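Computationally designed four-helix bundle protein (Synthetic construct, PDB 3U3B) has no known biological function and serves as a hyperthermostable four-helix bundle whose hydrophobic core was completely redesigned by flexible-backbone computation. Local coordinates at residues A[19-24]-A[43-48]; A[28-33]-A[89-94]; A[37-42]-A[70-75]. All blocks are in the same frame, centred on the assembly; numbering follows the deposited sequence. Where two conformers were deposited one is given.

Contact 1 (A[19-24]-A[43-48])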
loop_
_atom_site.group_PDB
_atom_site.type_symbol
_atom_site.label_atom_id
_atom_site.label_comp_id
_atom_site.label_asym_id
_atom_site.label_seq_id
_atom_site.Cartn_x
_atom_site.Cartn_y
_atom_site.Cartn_z
ATOM N N ILE A 19 -0.721 3.297 5.314
ATOM C CA ILE A 19 -1.060 3.938 4.036
ATOM C C ILE A 19 -0.489 5.356 3.938
ATOM O O ILE A 19 0.102 5.733 2.931
ATOM C CB ILE A 19 -2.594 3.946 3.810
ATOM C CG1 ILE A 19 -3.072 2.538 3.466
ATOM C CG2 ILE A 19 -3.000 4.913 2.722
ATOM C CD1 ILE A 19 -4.581 2.380 3.508
ATOM N N GLN A 20 -0.654 6.144 4.987
ATOM C CA GLN A 20 -0.068 7.460 5.008
ATOM C C GLN A 20 1.474 7.392 4.860
ATOM O O GLN A 20 2.070 8.226 4.186
ATOM C CB GLN A 20 -0.450 8.192 6.289
ATOM C CG GLN A 20 0.011 9.645 6.283
ATOM C CD GLN A 20 -0.492 10.390 5.050
ATOM O OE1 GLN A 20 -1.694 10.477 4.816
ATOM N NE2 GLN A 20 0.430 10.906 4.244
ATOM N N ASN A 21 2.100 6.409 5.513
ATOM C CA ASN A 21 3.542 6.168 5.376
ATOM C C ASN A 21 3.928 5.882 3.918
ATOM O O ASN A 21 4.929 6.417 3.417
ATOM C CB ASN A 21 3.990 4.979 6.248
ATOM C CG ASN A 21 3.977 5.280 7.743
ATOM O OD1 ASN A 21 4.122 6.428 8.176
ATOM N ND2 ASN A 21 3.847 4.224 8.545
ATOM N N VAL A 22 3.137 5.056 3.233
ATOM C CA VAL A 22 3.365 4.782 1.807
ATOM C C VAL A 22 3.169 6.053 0.947
ATOM O O VAL A 22 3.978 6.349 0.057
ATOM C CB VAL A 22 2.484 3.611 1.260
ATOM C CG1 VAL A 22 2.622 3.501 -0.234
ATOM C CG2 VAL A 22 2.902 2.278 1.890
ATOM N N ASN A 23 2.135 6.822 1.245
ATOM C CA ASN A 23 1.904 8.055 0.528
ATOM C C ASN A 23 3.036 9.060 0.717
ATOM O O ASN A 23 3.416 9.776 -0.226
ATOM C CB ASN A 23 0.582 8.664 0.930
ATOM C CG ASN A 23 -0.545 8.100 0.129
ATOM O OD1 ASN A 23 -0.386 7.844 -1.058
ATOM N ND2 ASN A 23 -1.686 7.872 0.763
ATOM N N ASP A 24 3.565 9.112 1.932
ATOM C CA ASP A 24 4.694 9.993 2.249
ATOM C C ASP A 24 5.941 9.553 1.471
ATOM O O ASP A 24 6.666 10.388 0.940
ATOM C CB ASP A 24 4.947 10.010 3.761
ATOM C CG ASP A 24 3.894 10.835 4.543
ATOM O OD1 ASP A 24 3.296 11.796 4.008
ATOM O OD2 ASP A 24 3.637 10.498 5.712
ATOM N N TYR A 43 7.529 -1.360 -0.827
ATOM C CA TYR A 43 7.166 -2.754 -0.993
ATOM C C TYR A 43 6.959 -3.375 0.372
ATOM O O TYR A 43 5.963 -4.074 0.582
ATOM C CB TYR A 43 8.238 -3.544 -1.731
ATOM C CG TYR A 43 7.796 -4.953 -2.009
ATOM C CD1 TYR A 43 7.146 -5.274 -3.187
ATOM C CD2 TYR A 43 7.951 -5.953 -1.045
ATOM C CE1 TYR A 43 6.707 -6.543 -3.432
ATOM C CE2 TYR A 43 7.510 -7.248 -1.290
ATOM C CZ TYR A 43 6.883 -7.522 -2.480
ATOM O OH TYR A 43 6.446 -8.782 -2.736
ATOM N N ARG A 44 7.896 -3.137 1.297
ATOM C CA ARG A 44 7.809 -3.764 2.634
ATOM C C ARG A 44 6.620 -3.247 3.485
ATOM O O ARG A 44 6.042 -4.012 4.269
ATOM C CB ARG A 44 9.143 -3.714 3.397
ATOM C CG ARG A 44 10.214 -4.672 2.819
ATOM C CD ARG A 44 11.538 -4.680 3.594
ATOM N NE ARG A 44 12.192 -3.363 3.547
ATOM C CZ ARG A 44 13.208 -3.022 2.767
ATOM N NH1 ARG A 44 13.787 -3.890 1.951
ATOM N NH2 ARG A 44 13.678 -1.793 2.836
ATOM N N LEU A 45 6.248 -1.979 3.320
ATOM C CA LEU A 45 5.079 -1.418 3.960
ATOM C C LEU A 45 3.813 -2.082 3.443
ATOM O O LEU A 45 2.943 -2.490 4.245
ATOM C CB LEU A 45 5.002 0.099 3.752
ATOM C CG LEU A 45 5.971 0.916 4.604
ATOM C CD1 LEU A 45 6.108 2.337 4.041
ATOM C CD2 LEU A 45 5.556 0.950 6.075
ATOM N N VAL A 46 3.712 -2.218 2.126
ATOM C CA VAL A 46 2.541 -2.834 1.516
ATOM C C VAL A 46 2.422 -4.318 1.922
ATOM O O VAL A 46 1.309 -4.821 2.169
ATOM C CB VAL A 46 2.566 -2.669 -0.003
ATOM C CG1 VAL A 46 1.431 -3.418 -0.671
ATOM C CG2 VAL A 46 2.496 -1.181 -0.379
ATOM N N HIS A 47 3.561 -5.016 1.998
ATOM C CA HIS A 47 3.598 -6.414 2.421
ATOM C C HIS A 47 3.083 -6.567 3.851
ATOM O O HIS A 47 2.412 -7.559 4.199
ATOM C CB HIS A 47 5.046 -6.919 2.317
ATOM C CG HIS A 47 5.199 -8.397 2.431
ATOM N ND1 HIS A 47 5.449 -9.031 3.626
ATOM C CD2 HIS A 47 5.169 -9.371 1.490
ATOM C CE1 HIS A 47 5.537 -10.330 3.430
ATOM N NE2 HIS A 47 5.380 -10.564 2.142
ATOM N N THR A 48 3.434 -5.600 4.688
ATOM C CA THR A 48 2.986 -5.540 6.079
ATOM C C THR A 48 1.449 -5.363 6.147
ATOM O O THR A 48 0.747 -6.048 6.901
ATOM C CB THR A 48 3.708 -4.400 6.822
ATOM O OG1 THR A 48 5.112 -4.687 6.876
ATOM C CG2 THR A 48 3.195 -4.228 8.220
#
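Val22 and Leu45 make the closest approach between segments 19-24 and 43-48: the CG2 methyl of Val22 lies 3.6 Å from Leu45 CB. The same methyl is 3.9 Å from Leu45 CD1, so one valine branch touches the leucine both at its root and at one terminal methyl, and the two side chains lie alongside, pointing opposite ways. Val22 CG2 also reaches the CG2 methyl of Val46 at 4.2 Å, which seats it between two successive residues of the facing helix. On the outer side, Leu45 CD1 meets CB of Asn21 at 4.0 Å; the asparagine thus joins through its aliphatic carbon, and no hydrogen bond spans the two segments.

The first torsion of Val22 explains this choice of branch. With CG1 anti to the backbone N (chi1 172°), CG2 is left to face Leu45, while CG1 serves the interior, where Val22 also packs on Ile42 and on Leu94 of helix 84-102. Leu45 also touches Leu18 and Asp25, further residues of the facing helix 3-30, and Val46 turns to Met69 of helix 59-76.

The segment axes approach to 9.7 Å and run at 164°, nearly antiparallel. That spacing, with small apolar branches interleaved between consecutive helices 3-30 and 36-56, is characteristic of an up-and-down four-helix bundle, the fold of Hpt domains.

Contact 2 (A[28-33]-A[89-94])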
loop_
_atom_site.group_PDB
_atom_site.type_symbol
_atom_site.label_atom_id
_atom_site.label_comp_id
_atom_site.label_asym_id
_atom_site.label_seq_id
_atom_site.Cartn_x
_atom_site.Cartn_y
_atom_site.Cartn_z
ATOM N N GLU A 28 8.132 11.332 -2.054
ATOM C CA GLU A 28 9.596 11.459 -2.191
ATOM C C GLU A 28 10.100 10.778 -3.459
ATOM O O GLU A 28 10.991 11.310 -4.131
ATOM C CB GLU A 28 10.353 10.858 -0.991
ATOM C CG GLU A 28 10.230 11.613 0.351
ATOM C CD GLU A 28 10.121 13.137 0.194
ATOM O OE1 GLU A 28 10.956 13.730 -0.531
ATOM O OE2 GLU A 28 9.194 13.742 0.796
ATOM N N VAL A 29 9.587 9.582 -3.765
ATOM C CA VAL A 29 10.082 8.849 -4.941
ATOM C C VAL A 29 9.633 9.526 -6.247
ATOM O O VAL A 29 10.251 9.353 -7.310
ATOM C CB VAL A 29 9.704 7.338 -4.893
ATOM C CG1 VAL A 29 8.289 7.104 -5.401
ATOM C CG2 VAL A 29 10.744 6.514 -5.669
ATOM N N GLU A 30 8.583 10.325 -6.153
ATOM C CA GLU A 30 8.119 11.111 -7.268
ATOM C C GLU A 30 9.186 12.061 -7.770
ATOM O O GLU A 30 9.261 12.322 -8.963
ATOM C CB GLU A 30 6.962 11.956 -6.806
ATOM C CG GLU A 30 5.644 11.391 -7.098
ATOM C CD GLU A 30 4.592 12.226 -6.423
ATOM O OE1 GLU A 30 4.758 13.458 -6.430
ATOM O OE2 GLU A 30 3.619 11.662 -5.879
ATOM N N LYS A 31 9.984 12.589 -6.843
ATOM C CA LYS A 31 11.027 13.558 -7.166
ATOM C C LYS A 31 12.239 12.908 -7.841
ATOM O O LYS A 31 13.041 13.589 -8.491
ATOM C CB LYS A 31 11.493 14.263 -5.895
ATOM C CG LYS A 31 10.374 14.934 -5.143
ATOM C CD LYS A 31 10.867 15.534 -3.839
ATOM C CE LYS A 31 9.698 15.966 -2.956
ATOM N NZ LYS A 31 10.145 16.548 -1.658
ATOM N N ASN A 32 12.365 11.596 -7.659
ATOM C CA ASN A 32 13.487 10.812 -8.185
ATOM C C ASN A 32 13.087 9.344 -8.356
ATOM O O ASN A 32 13.394 8.502 -7.509
ATOM C CB ASN A 32 14.685 10.913 -7.242
ATOM C CG ASN A 32 15.885 10.137 -7.748
ATOM O OD1 ASN A 32 16.065 9.965 -8.959
ATOM N ND2 ASN A 32 16.695 9.630 -6.822
ATOM N N PRO A 33 12.372 9.034 -9.442
ATOM C CA PRO A 33 11.649 7.766 -9.596
ATOM C C PRO A 33 12.514 6.516 -9.543
ATOM O O PRO A 33 12.011 5.419 -9.270
ATOM C CB PRO A 33 11.018 7.894 -10.982
ATOM C CG PRO A 33 10.799 9.355 -11.142
ATOM C CD PRO A 33 11.963 10.026 -10.454
ATOM N N LYS A 89 -0.381 4.724 -11.515
ATOM C CA LYS A 89 -1.235 3.558 -11.331
ATOM C C LYS A 89 -1.132 3.033 -9.899
ATOM O O LYS A 89 -2.122 2.582 -9.325
ATOM C CB LYS A 89 -0.902 2.457 -12.334
ATOM C CG LYS A 89 -2.019 1.422 -12.464
ATOM C CD LYS A 89 -1.453 0.111 -12.961
ATOM C CE LYS A 89 -2.446 -0.718 -13.768
ATOM N NZ LYS A 89 -1.778 -1.974 -14.253
ATOM N N VAL A 90 0.070 3.100 -9.338
ATOM C CA VAL A 90 0.272 2.819 -7.919
ATOM C C VAL A 90 -0.561 3.752 -7.014
ATOM O O VAL A 90 -1.227 3.304 -6.077
ATOM C CB VAL A 90 1.747 2.973 -7.527
ATOM C CG1 VAL A 90 1.912 2.783 -6.024
ATOM C CG2 VAL A 90 2.591 1.971 -8.268
ATOM N N LYS A 91 -0.489 5.045 -7.263
ATOM C CA LYS A 91 -1.282 6.003 -6.499
ATOM C C LYS A 91 -2.773 5.693 -6.624
ATOM O O LYS A 91 -3.504 5.697 -5.638
ATOM C CB LYS A 91 -0.991 7.411 -6.992
ATOM C CG LYS A 91 0.334 7.922 -6.556
ATOM C CD LYS A 91 0.540 9.252 -7.233
ATOM C CE LYS A 91 1.865 9.867 -6.880
ATOM N NZ LYS A 91 2.044 11.084 -7.732
ATOM N N LYS A 92 -3.226 5.416 -7.837
ATOM C CA LYS A 92 -4.623 5.136 -8.055
ATOM C C LYS A 92 -5.101 3.912 -7.244
ATOM O O LYS A 92 -6.207 3.901 -6.685
ATOM C CB LYS A 92 -4.863 4.893 -9.527
ATOM C CG LYS A 92 -6.275 4.521 -9.809
ATOM C CD LYS A 92 -6.461 4.298 -11.272
ATOM C CE LYS A 92 -7.795 3.653 -11.552
ATOM N NZ LYS A 92 -7.794 3.036 -12.911
ATOM N N LYS A 93 -4.271 2.880 -7.183
ATOM C CA LYS A 93 -4.618 1.709 -6.393
ATOM C C LYS A 93 -4.578 1.969 -4.905
ATOM O O LYS A 93 -5.355 1.407 -4.160
ATOM C CB LYS A 93 -3.675 0.547 -6.687
ATOM C CG LYS A 93 -3.981 -0.125 -7.978
ATOM C CD LYS A 93 -3.012 -1.260 -8.230
ATOM C CE LYS A 93 -3.090 -1.675 -9.695
ATOM N NZ LYS A 93 -4.516 -1.755 -10.159
ATOM N N LEU A 94 -3.625 2.768 -4.466
ATOM C CA LEU A 94 -3.523 3.070 -3.059
ATOM C C LEU A 94 -4.783 3.830 -2.613
ATOM O O LEU A 94 -5.262 3.657 -1.497
ATOM C CB LEU A 94 -2.274 3.897 -2.793
ATOM C CG LEU A 94 -1.792 3.824 -1.343
ATOM C CD1 LEU A 94 -1.459 2.375 -0.936
ATOM C CD2 LEU A 94 -0.589 4.748 -1.149
HETATM O O HOH W 1 2.447 14.511 -7.309
#
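Glu30 and Lys91 meet through a salt bridge on the bundle surface, with Lys91 NZ donating to Glu30 OE2. The modelled separation of NZ and OE2 is 2.5 Å, very short, and OE2 is placed with some doubt, so the pairing is firmer than its exact length. A water supplements it: it donates to Glu30 OE1 at 2.7 Å and accepts from Lys91 NZ only weakly, at 3.5 Å.

The glutamate arrives roughly perpendicular to the lysine chain. Lys91 is extended beyond CG, with chi2, chi3 and chi4 all within 7° of 180°, and this full reach spans backbones whose nearest CA atoms, those of Glu30 and Lys91, are 10.7 Å apart. Were Glu30 an alanine, the Lys91 ammonium would probably lose its carboxylate mate and the extended chain would be freer to turn. Nearby, Lys31 NZ bonds Glu28 OE1 at 3.1 Å on the syn side, a second salt bridge within segment 28-33.

The bridge joins the C-terminal part of helix 3-30 to helix 84-102. Beneath it Lys91 itself also lies against Ile26 of helix 3-30, Val90 reaches Ile26 as well as Met75 of helix 59-76, and Val29 faces Tyr38 and Trp39 of helix 36-56.

Contact 3 (A[37-42]-A[70-75])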
loop_
_atom_site.group_PDB
_atom_site.type_symbol
_atom_site.label_atom_id
_atom_site.label_comp_id
_atom_site.label_asym_id
_atom_site.label_seq_id
_atom_site.Cartn_x
_atom_site.Cartn_y
_atom_site.Cartn_z
ATOM N N GLU A 37 15.621 2.890 -3.015
ATOM C CA GLU A 37 15.476 2.867 -1.561
ATOM C C GLU A 37 13.998 3.083 -1.154
ATOM O O GLU A 37 13.449 2.385 -0.272
ATOM C CB GLU A 37 16.395 3.918 -0.950
ATOM C CG GLU A 37 16.512 3.869 0.543
ATOM C CD GLU A 37 17.571 4.823 1.071
ATOM O OE1 GLU A 37 18.423 5.281 0.273
ATOM O OE2 GLU A 37 17.548 5.121 2.286
ATOM N N TYR A 38 13.332 4.015 -1.825
ATOM C CA TYR A 38 11.926 4.276 -1.510
ATOM C C TYR A 38 11.036 3.170 -2.014
ATOM O O TYR A 38 10.120 2.762 -1.325
ATOM C CB TYR A 38 11.493 5.631 -2.076
ATOM C CG TYR A 38 11.943 6.786 -1.219
ATOM C CD1 TYR A 38 11.423 6.970 0.045
ATOM C CD2 TYR A 38 12.883 7.700 -1.684
ATOM C CE1 TYR A 38 11.821 8.036 0.841
ATOM C CE2 TYR A 38 13.287 8.777 -0.898
ATOM C CZ TYR A 38 12.752 8.930 0.365
ATOM O OH TYR A 38 13.144 9.982 1.164
ATOM N N TRP A 39 11.334 2.630 -3.185
ATOM C CA TRP A 39 10.542 1.520 -3.687
ATOM C C TRP A 39 10.636 0.293 -2.786
ATOM O O TRP A 39 9.628 -0.383 -2.527
ATOM C CB TRP A 39 10.922 1.179 -5.094
ATOM C CG TRP A 39 10.463 2.203 -6.088
ATOM C CD1 TRP A 39 11.253 2.923 -6.941
ATOM C CD2 TRP A 39 9.115 2.634 -6.326
ATOM N NE1 TRP A 39 10.478 3.774 -7.702
ATOM C CE2 TRP A 39 9.164 3.617 -7.344
ATOM C CE3 TRP A 39 7.871 2.285 -5.787
ATOM C CZ2 TRP A 39 8.026 4.250 -7.830
ATOM C CZ3 TRP A 39 6.730 2.927 -6.278
ATOM C CH2 TRP A 39 6.823 3.898 -7.286
ATOM N N ASN A 40 11.818 0.017 -2.277
ATOM C CA ASN A 40 11.970 -1.068 -1.311
ATOM C C ASN A 40 11.179 -0.857 -0.038
ATOM O O ASN A 40 10.505 -1.793 0.449
ATOM C CB ASN A 40 13.452 -1.320 -1.006
ATOM C CG ASN A 40 14.085 -2.260 -1.996
ATOM O OD1 ASN A 40 13.766 -3.450 -2.012
ATOM N ND2 ASN A 40 15.020 -1.744 -2.823
ATOM N N LYS A 41 11.243 0.341 0.541
ATOM C CA LYS A 41 10.481 0.636 1.766
ATOM C C LYS A 41 8.983 0.498 1.513
ATOM O O LYS A 41 8.233 -0.032 2.353
ATOM C CB LYS A 41 10.758 2.069 2.254
ATOM C CG LYS A 41 12.078 2.177 3.040
ATOM C CD LYS A 41 12.599 3.624 3.174
ATOM C CE LYS A 41 14.078 3.668 3.601
ATOM N NZ LYS A 41 14.381 2.786 4.774
ATOM N N ILE A 42 8.554 1.012 0.373
ATOM C CA ILE A 42 7.174 0.915 -0.041
ATOM C C ILE A 42 6.716 -0.528 -0.189
ATOM O O ILE A 42 5.637 -0.890 0.298
ATOM C CB ILE A 42 6.941 1.704 -1.362
ATOM C CG1 ILE A 42 6.971 3.209 -1.093
ATOM C CG2 ILE A 42 5.616 1.322 -2.033
ATOM C CD1 ILE A 42 7.136 4.019 -2.375
ATOM N N ASN A 70 2.722 -6.638 -6.810
ATOM C CA ASN A 70 3.164 -7.145 -8.099
ATOM C C ASN A 70 3.833 -6.059 -8.933
ATOM O O ASN A 70 4.894 -6.301 -9.521
ATOM C CB ASN A 70 2.010 -7.758 -8.892
ATOM C CG ASN A 70 1.551 -9.086 -8.328
ATOM O OD1 ASN A 70 2.239 -9.706 -7.507
ATOM N ND2 ASN A 70 0.384 -9.539 -8.780
ATOM N N LEU A 71 3.216 -4.880 -8.985
ATOM C CA LEU A 71 3.755 -3.774 -9.771
ATOM C C LEU A 71 5.081 -3.297 -9.189
ATOM O O LEU A 71 6.054 -3.120 -9.919
ATOM C CB LEU A 71 2.754 -2.615 -9.821
ATOM C CG LEU A 71 3.029 -1.526 -10.860
ATOM C CD1 LEU A 71 3.061 -2.096 -12.275
ATOM C CD2 LEU A 71 1.970 -0.447 -10.747
ATOM N N VAL A 72 5.130 -3.114 -7.876
ATOM C CA VAL A 72 6.353 -2.643 -7.264
ATOM C C VAL A 72 7.453 -3.691 -7.390
ATOM O O VAL A 72 8.609 -3.357 -7.675
ATOM C CB VAL A 72 6.139 -2.198 -5.809
ATOM C CG1 VAL A 72 7.462 -1.777 -5.212
ATOM C CG2 VAL A 72 5.185 -1.039 -5.768
ATOM N N ASP A 73 7.120 -4.967 -7.223
ATOM C CA ASP A 73 8.139 -5.981 -7.427
ATOM C C ASP A 73 8.795 -5.921 -8.829
ATOM O O ASP A 73 10.036 -6.039 -8.961
ATOM C CB ASP A 73 7.583 -7.371 -7.166
ATOM C CG ASP A 73 8.672 -8.411 -7.158
ATOM O OD1 ASP A 73 9.555 -8.323 -6.276
ATOM O OD2 ASP A 73 8.656 -9.308 -8.025
ATOM N N LYS A 74 7.982 -5.761 -9.872
ATOM C CA LYS A 74 8.497 -5.593 -11.240
ATOM C C LYS A 74 9.479 -4.410 -11.353
ATOM O O LYS A 74 10.496 -4.503 -12.048
ATOM C CB LYS A 74 7.346 -5.427 -12.245
ATOM C CG LYS A 74 6.633 -6.732 -12.626
ATOM C CD LYS A 74 5.526 -6.450 -13.658
ATOM C CE LYS A 74 4.502 -7.595 -13.812
ATOM N NZ LYS A 74 4.939 -8.728 -14.696
ATOM N N MET A 75 9.181 -3.313 -10.655
ATOM C CA MET A 75 10.067 -2.143 -10.636
ATOM C C MET A 75 11.394 -2.421 -9.935
ATOM O O MET A 75 12.449 -1.954 -10.370
ATOM C CB MET A 75 9.393 -0.976 -9.929
ATOM C CG MET A 75 8.104 -0.536 -10.562
ATOM S SD MET A 75 7.353 0.784 -9.599
ATOM C CE MET A 75 5.631 0.406 -9.809
#
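Met75 sets its sulfur over one face of the Trp39 indole, and this is the tightly packed end of the contact. SD stands 3.8 Å from the centroid of the six-membered ring and 5° off its normal, a Met-aromatic contact with the sulfur almost squarely above the benzene half. The methionine gets there with CG beside its backbone N (chi1 -60°), extended at chi2 and bent at chi3. Val72 contributes at an oblique angle to the ring: its CG1 is 4.1 Å from Trp39 CE3 and closer, at 3.7 Å, to the backbone oxygen Trp39 O.

The segment axes run at 148° and approach to 9.9 Å, with Trp39 and Val72 level across the gap. This is the antiparallel pairing of neighbouring helices in an up-and-down bundle, here between helices 36-56 and 59-76. The indole is positioned from outside by a hydrogen bond from Trp39 NE1 to Pro33 O, which satisfies its polar atom, and by Val29 and Ile87 of the other two helices.

Packing is looser toward Ile42, whose CG2 comes only within 4.4 Å of Val72 CG2. The outward faces of both helices carry charged and amide side chains, among them Lys74, which pairs with Glu79.

From the N terminus, helix 3-30, with the turn that follows it, supplies the first halves of two contacts. Contact 1 closes the shortest loop, joining segment 19-24 to 43-48 across the turn between the first two helices. Contact 2 starts at 28-33 and reaches forward to 89-94, linking the first helix to the last, so its span crosses that of contact 1. Contact 3, from 37-42 to 70-75, lies within the span of contact 2 but crosses contact 1, and ties the second helix to the third. The contact centres lie about 10 to 11 Å apart, and packing bridges them: Val22 CG1 meets Leu94 CD2 at 3.6 Å, and Glu28 CB meets Tyr38 CZ at 3.4 Å.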